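Side-chain contacts in dihydrocoumarin hydrolase, AncDHCH1 (Pseudomonas sp., PDB 6C2C), which probably hydrolyses the lactone dihydrocoumarin at a two-zinc centre, as suits a metallo-beta-lactamase relative of methyl-parathion hydrolase: residues 254-257 with 258-262; 45-48 with 49-53; 229-232 with 233-237. All blocks are in the same frame, centred on the assembly; numbering follows the deposited sequence.

How the contacts relate
Contact 3 is the middle member of the set, touching both of the others. Its centre is about 13 Å from that of contact 1 and about 11 Å from that of contact 2. Toward contact 1, Phe-259 CZ lies 3.7 Å from Phe-235 CE1, and Arg-255 CZ is 3.5 Å from Gln-234 NE2. Toward contact 2, Leu-45 CD1 lies 3.7 Å from Val-233 CG2, while Gln-47 NE2 also packs on Val-233. Contacts 1 and 2 do not touch; their nearest atoms are about 7 Å apart. A graded distance to zinc separates the three: about 4 Å for the His-229 side chain, 10 Å for that of Arg-255 and 12 Å for that of Leu-45.

Contact 1: residues 254-257 with 258-262; sequences ERKK and AFADA
Glu-254 O accepts the amide of Ala-258 at 3.0 Å between O and N, the first of four i to i+4 backbone bonds that join 254-257 to 258-262. At Arg-255 the carbonyl is met by Phe-259 N almost head-on (C=O...N 164°), and the side chain then runs beside the phenylalanine, both pointing the same way. Its CG is anti to the backbone N (chi1 167°), which puts Arg-255 CG over one face of the Phe-259 ring and CD beside the CE2 and CZ rim. Arg-255 CG sits 3.7 Å from the centroid of the Phe-259 ring, a CH-pi contact. Beyond the bend at chi3 the guanidinium turns 57° from the ring plane; its NE and NH2 donate to Pro-238 O and Leu-227 O. Lys-256 O takes the amide of Ala-260. Lys-257 O accepts Asp-261 N, and the side chain stretches out until Lys-257 NZ is 2.7 Å from Asp-261 OD2, on the syn side of the carboxylate. This salt bridge belongs to one of two Asp-261 conformers, so its occupancy is uncertain. The arrangement is that of an amphipathic alpha-helix: Lys-257 and Asp-261 pair along its outer side, whereas Phe-259 meets Tyr-289 of strand 288-293, joining helix 248-265 to a sheet of the metallo-beta-lactamase fold.

Contact 2: residues 45-48 with 49-53; sequences LNQP and PAKTQ
Pro-48 turns its carbonyl into the first turn of helix 49-58, where Pro-48 O receives two weak bonds, a bent one from Lys-51 N at 3.0 Å and another from Thr-52 N at 3.4 Å. Pro-48 is thus the N-cap residue, and Pro-49, with no amide hydrogen to offer, takes the first helical position. A shorter bond than that of Thr-52 N joins the side chains: Gln-47 NE2 donates to Thr-52 OG1 at 2.9 Å, nearly straight (170°), with the hydroxyl oxygen only 5° out of the amide plane. Gln-47 reaches it because its CG is placed between the backbone N and the carbonyl carbon (chi1 73°) and the chain is extended from there, folding the amide back over the helix start. Lys-51 crosses the Gln-47 side chain at about a right angle, with Lys-51 CB 3.8 Å from Gln-47 CD. A water bridges the two side chains, donating to Gln-47 OE1 and accepting from Lys-51 NZ, each at 2.8 Å. Both ends of the amide therefore have a partner, which should fix its flip. On the buried side Leu-45 CD1 approaches Thr-52 OG1 at 3.7 Å and lies 4.0 Å from Thr-52 CG2; Leu-45 also rests on Val-240. Together these features mark a helix N-terminus whose N' and N4 side chains, the pair that forms a hydrophobic staple in other helices, are joined instead by a hydrogen bond.

Contact 3: residues 229-232 with 233-237; sequences HVAA and VQFDD
Gln-234 OE1 accepts two consecutive backbone amides, His-229 N at 2.8 Å and Val-230 N at 2.9 Å, and so holds the entry to the one-turn helix 231-234 of this metallo-beta-lactamase fold. The two donors approach differently: His-229 N lies in the plane of the side-chain carbonyl, whereas Val-230 N is tilted 29° from it. Gln-234 can reach back because its CG is anti to its own carbonyl carbon (chi1 -70°) and the chain continues extended. The bonding is reciprocal, since Val-230 O, at the N-cap, accepts Gln-234 N at 2.8 Å nearly in line with its C=O. That same oxygen also takes Val-233 N, which comes from above the carbonyl plane. Gln-234 NE2 donates to Val-240 O and to a water that lies in plane at the edge of the His-229 ring, 2.7 Å from His-229 ND1. Both ends of the amide have partners, which should fix its rotation, and the water links it to the imidazole. That ring stands beside the zinc centre and meets the rings of the zinc ligands His-205 and His-273, consistent with His-229 lining the metal site. Two waters extend the bonding of the turn's carbonyls: one links Ala-231 O to Asp-236 N, another Ala-232 O to Asp-236 OD2, an oxygen that also forms a salt bridge with Lys-58. Val-230 CG1 and Val-233 CG2 meet at 4.0 Å as their side chains cross at a slant, and Val-233 also touches Ala-55 of helix 49-58. Besides the weak Phe-235 N to Ala-231 O bond, the Ala-231 methyl CB lies 3.6 Å from Phe-235 CE2.

Contact 1: residues 254-257 with 258-262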
ATOM      1  N   GLU A 254       3.556  15.701  -5.033  1.00 13.08           N
ATOM      2  CA  GLU A 254       3.978  14.936  -3.847  1.00 14.49           C
ATOM      3  C   GLU A 254       4.899  13.786  -4.233  1.00 15.54           C
ATOM      4  O   GLU A 254       5.851  13.464  -3.493  1.00 14.15           O
ATOM      5  CB  GLU A 254       2.739  14.422  -3.086  1.00 13.12           C
ATOM      6  CG  GLU A 254       2.023  15.594  -2.398  1.00 14.53           C
ATOM      7  CD  GLU A 254       2.844  16.263  -1.270  1.00 18.51           C
ATOM      8  OE1 GLU A 254       3.856  15.739  -0.727  1.00 16.20           O
ATOM      9  OE2 GLU A 254       2.455  17.391  -0.887  1.00 19.79           O
ATOM     10  N   ARG A 255       4.618  13.136  -5.367  1.00 13.08           N
ATOM     11  CA  ARG A 255       5.500  12.053  -5.809  1.00 13.33           C
ATOM     12  C   ARG A 255       6.894  12.605  -6.121  1.00 15.11           C
ATOM     13  O   ARG A 255       7.922  12.043  -5.682  1.00 12.81           O
ATOM     14  CB  ARG A 255       4.898  11.336  -7.018  1.00 11.69           C
ATOM     15  CG  ARG A 255       5.897  10.411  -7.724  1.00 12.04           C
ATOM     16  CD  ARG A 255       5.239   9.586  -8.803  1.00 13.27           C
ATOM     17  NE  ARG A 255       4.367  10.374  -9.721  1.00 15.01           N
ATOM     18  CZ  ARG A 255       3.035  10.446  -9.614  1.00 16.47           C
ATOM     19  NH1 ARG A 255       2.366  11.199 -10.504  1.00 13.42           N
ATOM     20  NH2 ARG A 255       2.358   9.859  -8.598  1.00 12.85           N
ATOM     21  N   LYS A 256       6.950  13.702  -6.887  1.00 16.42           N
ATOM     22  CA  LYS A 256       8.251  14.315  -7.207  1.00 16.32           C
ATOM     23  C   LYS A 256       9.028  14.681  -5.938  1.00 16.70           C
ATOM     24  O   LYS A 256      10.241  14.388  -5.822  1.00 16.11           O
ATOM     25  CB  LYS A 256       8.009  15.543  -8.109  1.00 16.38           C
ATOM     26  CG  LYS A 256       9.326  16.243  -8.490  1.00 23.35           C
ATOM     27  CD  LYS A 256      10.439  15.223  -8.978  1.00 27.15           C
ATOM     28  CE  LYS A 256      11.658  16.006  -9.413  1.00 32.18           C
ATOM     29  NZ  LYS A 256      11.727  17.222  -8.518  1.00 33.27           N
ATOM     30  N   LYS A 257       8.340  15.269  -4.950  1.00 14.92           N
ATOM     31  CA  LYS A 257       8.985  15.657  -3.697  1.00 14.58           C
ATOM     32  C   LYS A 257       9.557  14.423  -2.983  1.00 14.35           C
ATOM     33  O   LYS A 257      10.691  14.423  -2.499  1.00 16.52           O
ATOM     34  CB  LYS A 257       7.950  16.358  -2.828  1.00 16.96           C
ATOM     35  CG  LYS A 257       8.512  16.836  -1.573  1.00 23.55           C
ATOM     36  CD  LYS A 257       7.536  17.719  -0.788  1.00 28.16           C
ATOM     37  CE  LYS A 257       8.298  18.374   0.370  1.00 36.00           C
ATOM     38  NZ  LYS A 257       9.411  17.491   0.960  1.00 42.95           N
ATOM     39  N   ALA A 258       8.750  13.358  -2.910  1.00 14.96           N
ATOM     40  CA  ALA A 258       9.171  12.137  -2.215  1.00 15.72           C
ATOM     41  C   ALA A 258      10.350  11.472  -2.915  1.00 14.70           C
ATOM     42  O   ALA A 258      11.266  10.991  -2.251  1.00 15.96           O
ATOM     43  CB  ALA A 258       7.983  11.154  -2.143  1.00 12.98           C
ATOM     44  N   PHE A 259      10.315  11.398  -4.245  1.00 14.85           N
ATOM     45  CA  PHE A 259      11.440  10.793  -4.975  1.00 14.29           C
ATOM     46  C   PHE A 259      12.697  11.628  -4.811  1.00 16.09           C
ATOM     47  O   PHE A 259      13.782  11.092  -4.544  1.00 14.22           O
ATOM     48  CB  PHE A 259      11.110  10.640  -6.472  1.00 16.30           C
ATOM     49  CG  PHE A 259      10.062   9.566  -6.795  1.00 13.21           C
ATOM     50  CD1 PHE A 259       9.506   8.800  -5.762  1.00 14.96           C
ATOM     51  CD2 PHE A 259       9.600   9.386  -8.109  1.00 14.80           C
ATOM     52  CE1 PHE A 259       8.533   7.794  -6.022  1.00 14.86           C
ATOM     53  CE2 PHE A 259       8.637   8.390  -8.384  1.00 16.74           C
ATOM     54  CZ  PHE A 259       8.119   7.609  -7.306  1.00 15.90           C
ATOM     55  N   ALA A 260      12.574  12.945  -4.944  1.00 14.20           N
ATOM     56  CA  ALA A 260      13.746  13.786  -4.750  1.00 15.05           C
ATOM     57  C   ALA A 260      14.296  13.653  -3.331  1.00 15.02           C
ATOM     58  O   ALA A 260      15.517  13.504  -3.138  1.00 18.47           O
ATOM     59  CB  ALA A 260      13.399  15.239  -5.044  1.00 15.45           C
ATOM     60  N   ASP A 261      13.424  13.615  -2.323  1.00 13.15           N
ATOM     61  CA  ASP A 261      13.914  13.515  -0.951  0.55 15.26           C
ATOM     62  C   ASP A 261      14.581  12.158  -0.703  1.00 16.55           C
ATOM     63  O   ASP A 261      15.587  12.084   0.002  1.00 15.86           O
ATOM     64  CB  ASP A 261      12.766  13.760   0.044  0.55 13.48           C
ATOM     65  CG  ASP A 261      12.256  15.229   0.057  0.55 17.97           C
ATOM     66  OD1 ASP A 261      12.921  16.143  -0.486  0.55 19.24           O
ATOM     67  OD2 ASP A 261      11.166  15.462   0.635  0.55 20.36           O
ATOM     68  N   ALA A 262      14.015  11.077  -1.258  1.00 12.99           N
ATOM     69  CA  ALA A 262      14.609   9.748  -1.044  1.00 15.43           C
ATOM     70  C   ALA A 262      15.927   9.611  -1.773  1.00 16.86           C
ATOM     71  O   ALA A 262      16.837   8.914  -1.290  1.00 14.42           O
ATOM     72  CB  ALA A 262      13.644   8.647  -1.502  1.00 12.70           C
TER

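Contact 2: residues 45-48 with 49-53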
ATOM      1  N   LEU A  45      -3.681   5.530 -16.779  1.00 15.16           N
ATOM      2  CA  LEU A  45      -2.675   6.583 -16.729  1.00 16.91           C
ATOM      3  C   LEU A  45      -3.078   7.767 -17.608  1.00 17.10           C
ATOM      4  O   LEU A  45      -3.690   7.594 -18.666  1.00 20.23           O
ATOM      5  CB  LEU A  45      -1.294   6.064 -17.162  1.00 17.19           C
ATOM      6  CG  LEU A  45      -0.646   5.076 -16.170  1.00 17.40           C
ATOM      7  CD1 LEU A  45       0.585   4.437 -16.804  1.00 14.08           C
ATOM      8  CD2 LEU A  45      -0.206   5.856 -14.927  1.00 17.71           C
ATOM      9  N   ASN A  46      -2.700   8.964 -17.172  1.00 17.91           N
ATOM     10  CA  ASN A  46      -3.157  10.208 -17.820  1.00 19.48           C
ATOM     11  C   ASN A  46      -2.151  10.646 -18.876  1.00 16.83           C
ATOM     12  O   ASN A  46      -1.469  11.672 -18.779  1.00 18.43           O
ATOM     13  CB  ASN A  46      -3.385  11.301 -16.776  1.00 16.65           C
ATOM     14  CG  ASN A  46      -4.654  11.087 -15.986  1.00 18.77           C
ATOM     15  OD1 ASN A  46      -5.648  10.590 -16.490  1.00 21.45           O
ATOM     16  ND2 ASN A  46      -4.614  11.457 -14.708  1.00 17.24           N
ATOM     17  N   GLN A  47      -1.985   9.753 -19.846  1.00 19.20           N
ATOM     18  CA  GLN A  47      -1.180  10.014 -21.033  1.00 18.54           C
ATOM     19  C   GLN A  47      -1.639   9.044 -22.112  1.00 17.22           C
ATOM     20  O   GLN A  47      -2.438   8.146 -21.859  1.00 18.60           O
ATOM     21  CB  GLN A  47       0.322   9.859 -20.724  1.00 20.15           C
ATOM     22  CG  GLN A  47       0.714   8.380 -20.546  1.00 21.16           C
ATOM     23  CD  GLN A  47       2.210   8.237 -20.396  1.00 17.81           C
ATOM     24  OE1 GLN A  47       2.957   9.229 -20.415  1.00 19.54           O
ATOM     25  NE2 GLN A  47       2.672   6.990 -20.228  1.00 19.61           N
ATOM     26  N   PRO A  48      -1.235   9.260 -23.361  1.00 22.02           N
ATOM     27  CA  PRO A  48      -1.756   8.422 -24.447  1.00 24.95           C
ATOM     28  C   PRO A  48      -1.309   6.983 -24.272  1.00 23.34           C
ATOM     29  O   PRO A  48      -0.157   6.753 -23.868  1.00 20.29           O
ATOM     30  CB  PRO A  48      -1.159   9.054 -25.715  1.00 22.96           C
ATOM     31  CG  PRO A  48      -0.726  10.457 -25.314  1.00 25.71           C
ATOM     32  CD  PRO A  48      -0.357  10.345 -23.822  1.00 21.38           C
ATOM     33  N   PRO A  49      -2.216   6.016 -24.496  1.00 21.04           N
ATOM     34  CA  PRO A  49      -1.868   4.582 -24.379  1.00 19.56           C
ATOM     35  C   PRO A  49      -0.583   4.181 -25.073  1.00 28.65           C
ATOM     36  O   PRO A  49       0.170   3.351 -24.535  1.00 23.32           O
ATOM     37  CB  PRO A  49      -3.080   3.872 -24.999  1.00 23.45           C
ATOM     38  CG  PRO A  49      -4.181   4.800 -24.826  1.00 26.85           C
ATOM     39  CD  PRO A  49      -3.639   6.188 -24.822  1.00 20.05           C
ATOM     40  N   ALA A  50      -0.285   4.749 -26.242  1.00 25.50           N
ATOM     41  CA  ALA A  50       0.941   4.368 -26.934  1.00 24.70           C
ATOM     42  C   ALA A  50       2.196   4.676 -26.119  1.00 28.03           C
ATOM     43  O   ALA A  50       3.173   3.906 -26.166  1.00 25.82           O
ATOM     44  CB  ALA A  50       1.013   5.070 -28.295  1.00 30.45           C
ATOM     45  N   LYS A  51       2.214   5.804 -25.385  1.00 22.92           N
ATOM     46  CA  LYS A  51       3.380   6.110 -24.557  1.00 23.68           C
ATOM     47  C   LYS A  51       3.496   5.114 -23.412  1.00 21.00           C
ATOM     48  O   LYS A  51       4.604   4.687 -23.057  1.00 23.66           O
ATOM     49  CB  LYS A  51       3.293   7.522 -23.988  1.00 23.34           C
ATOM     50  CG  LYS A  51       3.604   8.588 -24.999  1.00 33.39           C
ATOM     51  CD  LYS A  51       4.001   9.863 -24.321  1.00 35.63           C
ATOM     52  CE  LYS A  51       5.356   9.700 -23.684  1.00 38.14           C
ATOM     53  NZ  LYS A  51       5.748  10.950 -22.978  1.00 42.77           N
ATOM     54  N   THR A  52       2.357   4.774 -22.806  1.00 21.10           N
ATOM     55  CA  THR A  52       2.357   3.769 -21.755  1.00 20.50           C
ATOM     56  C   THR A  52       2.804   2.428 -22.305  1.00 23.33           C
ATOM     57  O   THR A  52       3.642   1.743 -21.703  1.00 23.57           O
ATOM     58  CB  THR A  52       0.950   3.667 -21.157  1.00 18.70           C
ATOM     59  OG1 THR A  52       0.679   4.881 -20.454  1.00 18.83           O
ATOM     60  CG2 THR A  52       0.829   2.429 -20.207  1.00 20.81           C
ATOM     61  N   GLN A  53       2.255   2.048 -23.468  1.00 23.03           N
ATOM     62  CA  GLN A  53       2.629   0.771 -24.076  1.00 26.33           C
ATOM     63  C   GLN A  53       4.120   0.721 -24.337  1.00 22.77           C
ATOM     64  O   GLN A  53       4.804  -0.252 -23.985  1.00 24.66           O
ATOM     65  CB  GLN A  53       1.866   0.590 -25.392  1.00 26.79           C
ATOM     66  CG  GLN A  53       0.481  -0.053 -25.226  1.00 35.04           C
ATOM     67  CD  GLN A  53      -0.625   0.472 -26.172  1.00 47.25           C
ATOM     68  OE1 GLN A  53      -0.372   1.083 -27.248  1.00 50.43           O
ATOM     69  NE2 GLN A  53      -1.877   0.274 -25.733  1.00 47.67           N
TER
HETATM   70  O   HOH W   1      -1.729   5.596 -20.875  1.00 18.87           O
HETATM   71  O   HOH W   2       5.656   9.831 -20.443  1.00 26.95           O

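Contact 3: residues 229-232 with 233-237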
ATOM      1  N   HIS A 229       1.889   4.188  -8.888  1.00 11.42           N
ATOM      2  CA  HIS A 229       1.124   3.022  -9.266  1.00 11.89           C
ATOM      3  C   HIS A 229       1.793   2.153 -10.302  1.00 12.32           C
ATOM      4  O   HIS A 229       1.512   0.949 -10.343  1.00 13.76           O
ATOM      5  CB  HIS A 229      -0.263   3.377  -9.836  1.00 14.55           C
ATOM      6  CG  HIS A 229      -1.195   3.922  -8.802  1.00 13.10           C
ATOM      7  ND1 HIS A 229      -1.065   5.209  -8.305  1.00 12.86           N
ATOM      8  CD2 HIS A 229      -2.239   3.352  -8.152  1.00 11.93           C
ATOM      9  CE1 HIS A 229      -2.011   5.406  -7.407  1.00 13.79           C
ATOM     10  NE2 HIS A 229      -2.757   4.316  -7.313  1.00 12.80           N
ATOM     11  N   VAL A 230       2.617   2.732 -11.167  1.00 12.47           N
ATOM     12  CA  VAL A 230       3.136   2.015 -12.339  1.00 14.04           C
ATOM     13  C   VAL A 230       4.623   2.338 -12.390  1.00 13.29           C
ATOM     14  O   VAL A 230       5.046   3.325 -13.012  1.00 13.08           O
ATOM     15  CB  VAL A 230       2.423   2.413 -13.630  1.00 12.89           C
ATOM     16  CG1 VAL A 230       2.955   1.518 -14.748  1.00 16.56           C
ATOM     17  CG2 VAL A 230       0.919   2.243 -13.491  1.00 11.67           C
ATOM     18  N   ALA A 231       5.442   1.513 -11.695  1.00 13.43           N
ATOM     19  CA  ALA A 231       6.882   1.740 -11.675  1.00 14.32           C
ATOM     20  C   ALA A 231       7.462   1.934 -13.080  1.00 13.95           C
ATOM     21  O   ALA A 231       8.301   2.824 -13.273  1.00 15.66           O
ATOM     22  CB  ALA A 231       7.613   0.557 -11.001  1.00 13.97           C
ATOM     23  N   ALA A 232       6.997   1.143 -14.047  1.00 13.82           N
ATOM     24  CA  ALA A 232       7.611   1.135 -15.383  1.00 16.22           C
ATOM     25  C   ALA A 232       7.357   2.417 -16.167  1.00 19.84           C
ATOM     26  O   ALA A 232       7.972   2.582 -17.224  1.00 20.91           O
ATOM     27  CB  ALA A 232       7.100  -0.060 -16.199  1.00 17.88           C
ATOM     28  N   VAL A 233       6.458   3.281 -15.694  1.00 15.66           N
ATOM     29  CA  VAL A 233       6.170   4.603 -16.272  1.00 14.84           C
ATOM     30  C   VAL A 233       6.647   5.712 -15.355  1.00 16.51           C
ATOM     31  O   VAL A 233       7.340   6.657 -15.781  1.00 15.64           O
ATOM     32  CB  VAL A 233       4.656   4.758 -16.553  1.00 16.28           C
ATOM     33  CG1 VAL A 233       4.332   6.227 -16.878  1.00 15.15           C
ATOM     34  CG2 VAL A 233       4.177   3.884 -17.722  1.00 17.07           C
ATOM     35  N   GLN A 234       6.310   5.610 -14.068  1.00 13.70           N
ATOM     36  CA  GLN A 234       6.376   6.773 -13.206  1.00 13.59           C
ATOM     37  C   GLN A 234       7.728   7.014 -12.546  1.00 16.15           C
ATOM     38  O   GLN A 234       7.931   8.104 -12.016  1.00 15.58           O
ATOM     39  CB  GLN A 234       5.268   6.683 -12.140  1.00 14.28           C
ATOM     40  CG  GLN A 234       3.896   6.865 -12.752  1.00 14.94           C
ATOM     41  CD  GLN A 234       2.846   6.650 -11.719  1.00 16.99           C
ATOM     42  OE1 GLN A 234       2.845   5.611 -11.080  1.00 16.62           O
ATOM     43  NE2 GLN A 234       2.030   7.670 -11.453  1.00 14.45           N
ATOM     44  N   PHE A 235       8.683   6.067 -12.597  1.00 14.27           N
ATOM     45  CA  PHE A 235      10.020   6.405 -12.149  1.00 13.87           C
ATOM     46  C   PHE A 235      10.769   7.192 -13.227  1.00 14.73           C
ATOM     47  O   PHE A 235      11.430   8.185 -12.909  1.00 16.02           O
ATOM     48  CB  PHE A 235      10.802   5.120 -11.788  1.00 12.68           C
ATOM     49  CG  PHE A 235      10.456   4.534 -10.433  1.00 11.43           C
ATOM     50  CD1 PHE A 235      10.603   5.278  -9.285  1.00 15.70           C
ATOM     51  CD2 PHE A 235      10.087   3.185 -10.322  1.00 13.32           C
ATOM     52  CE1 PHE A 235      10.321   4.705  -8.003  1.00 17.44           C
ATOM     53  CE2 PHE A 235       9.790   2.621  -9.002  1.00 15.26           C
ATOM     54  CZ  PHE A 235       9.932   3.390  -7.895  1.00 12.95           C
ATOM     55  N   ASP A 236      10.625   6.786 -14.500  1.00 18.47           N
ATOM     56  CA  ASP A 236      11.273   7.538 -15.576  1.00 20.16           C
ATOM     57  C   ASP A 236      10.623   8.909 -15.731  1.00 17.09           C
ATOM     58  O   ASP A 236      11.296   9.898 -16.070  1.00 20.11           O
ATOM     59  CB  ASP A 236      11.166   6.788 -16.887  1.00 16.05           C
ATOM     60  CG  ASP A 236      12.108   5.566 -16.991  1.00 20.53           C
ATOM     61  OD1 ASP A 236      13.129   5.527 -16.272  1.00 20.33           O
ATOM     62  OD2 ASP A 236      11.821   4.693 -17.861  1.00 25.56           O
ATOM     63  N   ASP A 237       9.305   8.964 -15.542  1.00 16.90           N
ATOM     64  CA  ASP A 237       8.543  10.201 -15.731  1.00 14.69           C
ATOM     65  C   ASP A 237       7.543  10.385 -14.601  1.00 14.49           C
ATOM     66  O   ASP A 237       6.370   9.966 -14.696  1.00 14.97           O
ATOM     67  CB  ASP A 237       7.849  10.184 -17.088  1.00 15.64           C
ATOM     68  CG  ASP A 237       7.175  11.506 -17.386  1.00 19.48           C
ATOM     69  OD1 ASP A 237       7.208  12.412 -16.516  1.00 18.74           O
ATOM     70  OD2 ASP A 237       6.576  11.596 -18.501  1.00 23.29           O
TER
HETATM   71  O   HOH W   3       0.451   7.357  -8.948  1.00 13.02           O
HETATM   72  O   HOH W   4       9.879   4.156 -15.157  1.00 17.04           O
HETATM   73  O   HOH W   5       9.463   4.499 -18.844  1.00 20.40           O